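Local coordinates for protein vinylacetyl-CoA Delta-isomerase (Nitrosopumilus maritimus SCM1, PDB 6VJR) that binds FAD, a [4Fe-4S] cluster and iron, and probably dehydrates 4-hydroxybutyryl-CoA and isomerises vinylacetyl-CoA, at residues R128-F132 with W266-F270; L303-A308 with I326-T330. One frame throughout, in Å; residues are numbered along the deposited sequence.

Contact 1: residues R128-F132 with W266-F270; sequences RFLEF and WDKVF
Phe-129 and Phe-132, one helical turn apart, close on the ring of Phe-270 in the tightly packed part of this contact. The Phe-129 ring presents its edge to one face of Phe-270, a T-shaped pair with centroids 5.3 Å apart and planes at 83°. With CG anti to the backbone N (chi1 176°), the Phe-132 ring is set to meet Phe-270 obliquely, and Phe-132 CB touches Phe-270 CZ at 3.7 Å. A flat ring suits this slot, because it takes Phe-129 on one face and the carbonyl O of Lys-268 over the centre of the other.

Toward solvent the contact becomes polar and looser. Arg-128 has the length to run extended along the 3-10 turn 266-268 to Val-269, its aliphatic part passing backbone carbonyls. Arg-128 NH2 gives a nearly straight hydrogen bond to Val-269 O (3.0 Å, 163°), with that oxygen in the guanidinium plane; Trp-266 O lies over a guanidinium face at an angle too poor for bonding. A water donates to both Arg-128 O and Asp-267 O, bridging backbone to backbone. Exposed Asp-267 pairs with Lys-268 NZ, whose CD rests near Phe-132 CD1.

The three phenylalanines form an aromatic cluster, which Trp-195 extends edge-to-face on Phe-132. It seats helix 125-139 against an outer strand of the four-stranded sheet, consistent with an N-terminal helical domain packing on the central beta domain in acyl-CoA dehydrogenase-like folds.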
loop_
_atom_site.group_PDB
_atom_site.type_symbol
_atom_site.label_atom_id
_atom_site.label_comp_id
_atom_site.label_asym_id
_atom_site.label_seq_id
_atom_site.Cartn_x
_atom_site.Cartn_y
_atom_site.Cartn_z
ATOM N N ARG A 128 -5.932 -46.410 -15.098
ATOM C CA ARG A 128 -6.790 -45.737 -16.059
ATOM C C ARG A 128 -6.183 -44.392 -16.451
ATOM O O ARG A 128 -6.109 -44.054 -17.644
ATOM C CB ARG A 128 -8.177 -45.544 -15.459
ATOM C CG ARG A 128 -8.967 -46.822 -15.272
ATOM C CD ARG A 128 -10.228 -46.409 -14.551
ATOM N NE ARG A 128 -11.075 -47.563 -14.264
ATOM C CZ ARG A 128 -12.202 -47.523 -13.572
ATOM N NH1 ARG A 128 -12.898 -48.627 -13.293
ATOM N NH2 ARG A 128 -12.647 -46.394 -13.158
ATOM N N PHE A 129 -5.788 -43.598 -15.437
ATOM C CA PHE A 129 -5.240 -42.294 -15.708
ATOM C C PHE A 129 -3.968 -42.356 -16.561
ATOM O O PHE A 129 -3.822 -41.576 -17.501
ATOM C CB PHE A 129 -5.083 -41.531 -14.390
ATOM C CG PHE A 129 -4.545 -40.141 -14.662
ATOM C CD1 PHE A 129 -5.314 -39.181 -15.305
ATOM C CD2 PHE A 129 -3.247 -39.806 -14.324
ATOM C CE1 PHE A 129 -4.776 -37.942 -15.583
ATOM C CE2 PHE A 129 -2.745 -38.537 -14.557
ATOM C CZ PHE A 129 -3.497 -37.628 -15.206
ATOM N N LEU A 130 -3.055 -43.269 -16.270
ATOM C CA LEU A 130 -1.847 -43.377 -17.075
ATOM C C LEU A 130 -2.154 -43.728 -18.535
ATOM O O LEU A 130 -1.473 -43.231 -19.456
ATOM C CB LEU A 130 -0.875 -44.389 -16.463
ATOM C CG LEU A 130 -0.236 -43.977 -15.138
ATOM C CD1 LEU A 130 0.632 -45.086 -14.615
ATOM C CD2 LEU A 130 0.560 -42.668 -15.308
ATOM N N GLU A 131 -3.146 -44.605 -18.770
ATOM C CA GLU A 131 -3.516 -44.909 -20.146
ATOM C C GLU A 131 -4.045 -43.651 -20.833
ATOM O O GLU A 131 -3.800 -43.447 -22.020
ATOM C CB GLU A 131 -4.515 -46.060 -20.248
ATOM C CG GLU A 131 -3.952 -47.376 -19.750
ATOM C CD GLU A 131 -2.954 -48.006 -20.695
ATOM O OE1 GLU A 131 -2.347 -48.959 -20.206
ATOM O OE2 GLU A 131 -2.789 -47.622 -21.882
ATOM N N PHE A 132 -4.747 -42.798 -20.075
ATOM C CA PHE A 132 -5.223 -41.548 -20.641
ATOM C C PHE A 132 -4.047 -40.634 -21.001
ATOM O O PHE A 132 -4.015 -40.035 -22.077
ATOM C CB PHE A 132 -6.214 -40.895 -19.670
ATOM C CG PHE A 132 -6.677 -39.533 -20.157
ATOM C CD1 PHE A 132 -7.691 -39.454 -21.095
ATOM C CD2 PHE A 132 -6.127 -38.353 -19.684
ATOM C CE1 PHE A 132 -8.163 -38.231 -21.531
ATOM C CE2 PHE A 132 -6.571 -37.121 -20.172
ATOM C CZ PHE A 132 -7.579 -37.066 -21.099
ATOM N N TRP A 266 -16.007 -46.342 -18.015
ATOM C CA TRP A 266 -15.155 -46.617 -16.869
ATOM C C TRP A 266 -13.699 -46.244 -17.117
ATOM O O TRP A 266 -13.016 -45.802 -16.203
ATOM C CB TRP A 266 -15.284 -48.089 -16.465
ATOM C CG TRP A 266 -16.630 -48.407 -15.894
ATOM C CD1 TRP A 266 -17.479 -49.385 -16.316
ATOM C CD2 TRP A 266 -17.295 -47.737 -14.799
ATOM N NE1 TRP A 266 -18.614 -49.373 -15.560
ATOM C CE2 TRP A 266 -18.539 -48.382 -14.627
ATOM C CE3 TRP A 266 -16.967 -46.680 -13.949
ATOM C CZ2 TRP A 266 -19.452 -48.005 -13.652
ATOM C CZ3 TRP A 266 -17.866 -46.321 -12.965
ATOM C CH2 TRP A 266 -19.090 -46.972 -12.828
ATOM N N ASP A 267 -13.195 -46.447 -18.337
ATOM C CA ASP A 267 -11.777 -46.222 -18.559
ATOM C C ASP A 267 -11.402 -44.744 -18.459
ATOM O O ASP A 267 -10.222 -44.419 -18.410
ATOM C CB ASP A 267 -11.316 -46.712 -19.919
ATOM C CG ASP A 267 -12.136 -46.204 -21.092
ATOM O OD1 ASP A 267 -13.176 -46.804 -21.396
ATOM O OD2 ASP A 267 -11.744 -45.210 -21.688
ATOM N N LYS A 268 -12.389 -43.855 -18.459
ATOM C CA LYS A 268 -12.136 -42.426 -18.368
ATOM C C LYS A 268 -12.590 -41.879 -17.018
ATOM O O LYS A 268 -12.650 -40.660 -16.844
ATOM C CB LYS A 268 -12.809 -41.692 -19.537
ATOM C CG LYS A 268 -12.359 -42.052 -20.935
ATOM C CD LYS A 268 -10.965 -41.590 -21.278
ATOM C CE LYS A 268 -10.550 -41.838 -22.685
ATOM N NZ LYS A 268 -10.349 -43.257 -22.892
ATOM N N VAL A 269 -12.949 -42.771 -16.077
ATOM C CA VAL A 269 -13.366 -42.361 -14.733
ATOM C C VAL A 269 -12.179 -42.519 -13.768
ATOM O O VAL A 269 -11.639 -43.614 -13.613
ATOM C CB VAL A 269 -14.578 -43.180 -14.257
ATOM C CG1 VAL A 269 -14.892 -43.014 -12.782
ATOM C CG2 VAL A 269 -15.810 -42.904 -15.098
ATOM N N PHE A 270 -11.779 -41.411 -13.131
ATOM C CA PHE A 270 -10.592 -41.378 -12.295
ATOM C C PHE A 270 -10.910 -41.208 -10.802
ATOM O O PHE A 270 -9.993 -41.140 -9.980
ATOM C CB PHE A 270 -9.616 -40.319 -12.803
ATOM C CG PHE A 270 -9.314 -40.333 -14.294
ATOM C CD1 PHE A 270 -9.076 -41.536 -14.953
ATOM C CD2 PHE A 270 -9.275 -39.158 -15.031
ATOM C CE1 PHE A 270 -8.822 -41.558 -16.310
ATOM C CE2 PHE A 270 -8.995 -39.195 -16.385
ATOM C CZ PHE A 270 -8.764 -40.391 -17.016
HETATM O O HOH W 1 -7.904 -45.119 -19.463
#

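Contact 2: residues L303-A308 with I326-T330; sequences LIGAAA and IIEMT
Ile-304, Met-329 and Thr-330 meet without a ring between them, and the flat group here is the backbone carbonyl of Ile-326: Thr-330 N and Thr-330 OG1 reach its oxygen from opposite faces of the plane. Thr-330 OG1 lies 2.9 Å from Ile-326 O, tilted 29° from that plane. With OG1 beside its own backbone N, the threonine hydroxyl folds back onto its helix, a good way to satisfy a buried polar atom. Bonded inside its own helix, it can sit against a methyl group, and Ile-304 CD1 lies 3.8 Å from Thr-330 OG1.

Ile-304 and Met-329 pass alongside, pointing oppositely, with Ile-304 CG1 3.8 Å from Met-329 CB. The flexible Met-329 bends at its last torsion (chi3 80°) and lays CE against the CA of Ile-304 and, at 4.1 Å, the CB of Ala-307. Segments 303-308 and 326-330 run antiparallel (175°), their axes 10.3 Å apart at closest, as neighbours in the C-terminal helical bundle expected of the acyl-CoA dehydrogenase clan; helix 372-384 packs on Leu-303 and Met-329. Small alanines leave room for longer partners: CD1 of Ile-326 reaches Ala-308 CB, although Ile-326 has two conformers and this touch is less certain.

A second subunit closes another side, where its Lys-467 packs on Ile-304 and its Met-462 on Thr-330. Glu-328, which takes no part in the helix pair, forms salt bridges with Arg-371 and Arg-455 of that second subunit.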
loop_
_atom_site.group_PDB
_atom_site.type_symbol
_atom_site.label_atom_id
_atom_site.label_comp_id
_atom_site.label_asym_id
_atom_site.label_seq_id
_atom_site.Cartn_x
_atom_site.Cartn_y
_atom_site.Cartn_z
ATOM N N LEU A 303 3.041 -5.181 -20.876
ATOM C CA LEU A 303 2.438 -3.937 -20.411
ATOM C C LEU A 303 3.503 -2.891 -20.088
ATOM O O LEU A 303 3.369 -1.717 -20.373
ATOM C CB LEU A 303 1.474 -4.265 -19.288
ATOM C CG LEU A 303 0.615 -3.081 -18.844
ATOM C CD1 LEU A 303 -0.080 -2.399 -19.957
ATOM C CD2 LEU A 303 -0.402 -3.603 -17.813
ATOM N N ILE A 304 4.596 -3.337 -19.467
ATOM C CA ILE A 304 5.714 -2.460 -19.156
ATOM C C ILE A 304 6.293 -1.903 -20.462
ATOM O O ILE A 304 6.538 -0.710 -20.635
ATOM C CB ILE A 304 6.765 -3.205 -18.335
ATOM C CG1 ILE A 304 6.264 -3.528 -16.946
ATOM C CG2 ILE A 304 8.081 -2.434 -18.339
ATOM C CD1 ILE A 304 7.105 -4.555 -16.221
ATOM N N GLY A 305 6.486 -2.795 -21.433
ATOM C CA GLY A 305 6.950 -2.394 -22.737
ATOM C C GLY A 305 6.005 -1.386 -23.411
ATOM O O GLY A 305 6.468 -0.454 -24.073
ATOM N N ALA A 306 4.690 -1.589 -23.280
ATOM C CA ALA A 306 3.735 -0.665 -23.852
ATOM C C ALA A 306 3.826 0.700 -23.180
ATOM O O ALA A 306 3.800 1.720 -23.877
ATOM C CB ALA A 306 2.369 -1.225 -23.766
ATOM N N ALA A 307 3.935 0.716 -21.841
ATOM C CA ALA A 307 4.032 1.977 -21.120
ATOM C C ALA A 307 5.320 2.721 -21.553
ATOM O O ALA A 307 5.335 3.929 -21.777
ATOM C CB ALA A 307 4.023 1.668 -19.645
ATOM N N ALA A 308 6.448 2.002 -21.684
ATOM C CA ALA A 308 7.715 2.619 -22.082
ATOM C C ALA A 308 7.611 3.168 -23.499
ATOM O O ALA A 308 8.181 4.220 -23.814
ATOM C CB ALA A 308 8.869 1.653 -21.947
ATOM N N ILE A 326 8.151 2.857 -14.118
ATOM C CA ILE A 326 8.495 1.646 -14.852
ATOM C C ILE A 326 9.337 0.713 -13.972
ATOM O O ILE A 326 9.215 -0.517 -14.040
ATOM C CB ILE A 326 9.159 2.027 -16.182
ATOM C CG1 ILE A 326 8.180 2.760 -17.070
ATOM C CG2 ILE A 326 9.745 0.815 -16.896
ATOM C CD1 ILE A 326 8.810 3.369 -18.297
ATOM N N ILE A 327 10.229 1.280 -13.172
ATOM C CA ILE A 327 10.938 0.471 -12.175
ATOM C C ILE A 327 9.959 -0.205 -11.217
ATOM O O ILE A 327 10.080 -1.390 -10.895
ATOM C CB ILE A 327 12.020 1.276 -11.457
ATOM C CG1 ILE A 327 13.140 1.738 -12.391
ATOM C CG2 ILE A 327 12.547 0.509 -10.261
ATOM C CD1 ILE A 327 14.011 2.860 -11.838
ATOM N N GLU A 328 8.964 0.530 -10.740
ATOM C CA GLU A 328 8.015 -0.071 -9.817
ATOM C C GLU A 328 7.288 -1.250 -10.466
ATOM O O GLU A 328 7.042 -2.276 -9.850
ATOM C CB GLU A 328 7.002 0.938 -9.303
ATOM C CG GLU A 328 6.182 0.433 -8.113
ATOM C CD GLU A 328 6.972 0.126 -6.834
ATOM O OE1 GLU A 328 8.076 0.713 -6.649
ATOM O OE2 GLU A 328 6.529 -0.714 -6.001
ATOM N N MET A 329 6.802 -1.028 -11.684
ATOM C CA MET A 329 6.063 -2.055 -12.398
ATOM C C MET A 329 6.975 -3.291 -12.454
ATOM O O MET A 329 6.531 -4.415 -12.264
ATOM C CB MET A 329 5.690 -1.545 -13.799
ATOM C CG MET A 329 4.686 -0.387 -13.818
ATOM S SD MET A 329 4.570 0.459 -15.409
ATOM C CE MET A 329 3.505 -0.635 -16.353
ATOM N N THR A 330 8.232 -3.054 -12.809
ATOM C CA THR A 330 9.175 -4.159 -12.984
ATOM C C THR A 330 9.385 -4.921 -11.667
ATOM O O THR A 330 9.343 -6.169 -11.629
ATOM C CB THR A 330 10.524 -3.626 -13.499
ATOM O OG1 THR A 330 10.351 -3.053 -14.797
ATOM C CG2 THR A 330 11.547 -4.717 -13.600
#

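Overall arrangement
Contacts 1 and 2 lie on opposite sides of the chain's centre, their centres about 45 Å apart, and they share no helix or strand. Contact 1, in the N-terminal part of the chain, joins a helix to a turn leading into a sheet edge; it is partly buried, so an aromatic interior grades into charged, water-bridged groups. Contact 2, in the C-terminal part, is buried and joins two consecutive helices through aliphatic and sulfur-bearing side chains, with no hydrogen bond between its segments. No other chain touches contact 1, whereas contact 2 borders a second subunit, and a glutamate of the same helix, itself no part of the pairing, makes its salt bridges to that subunit.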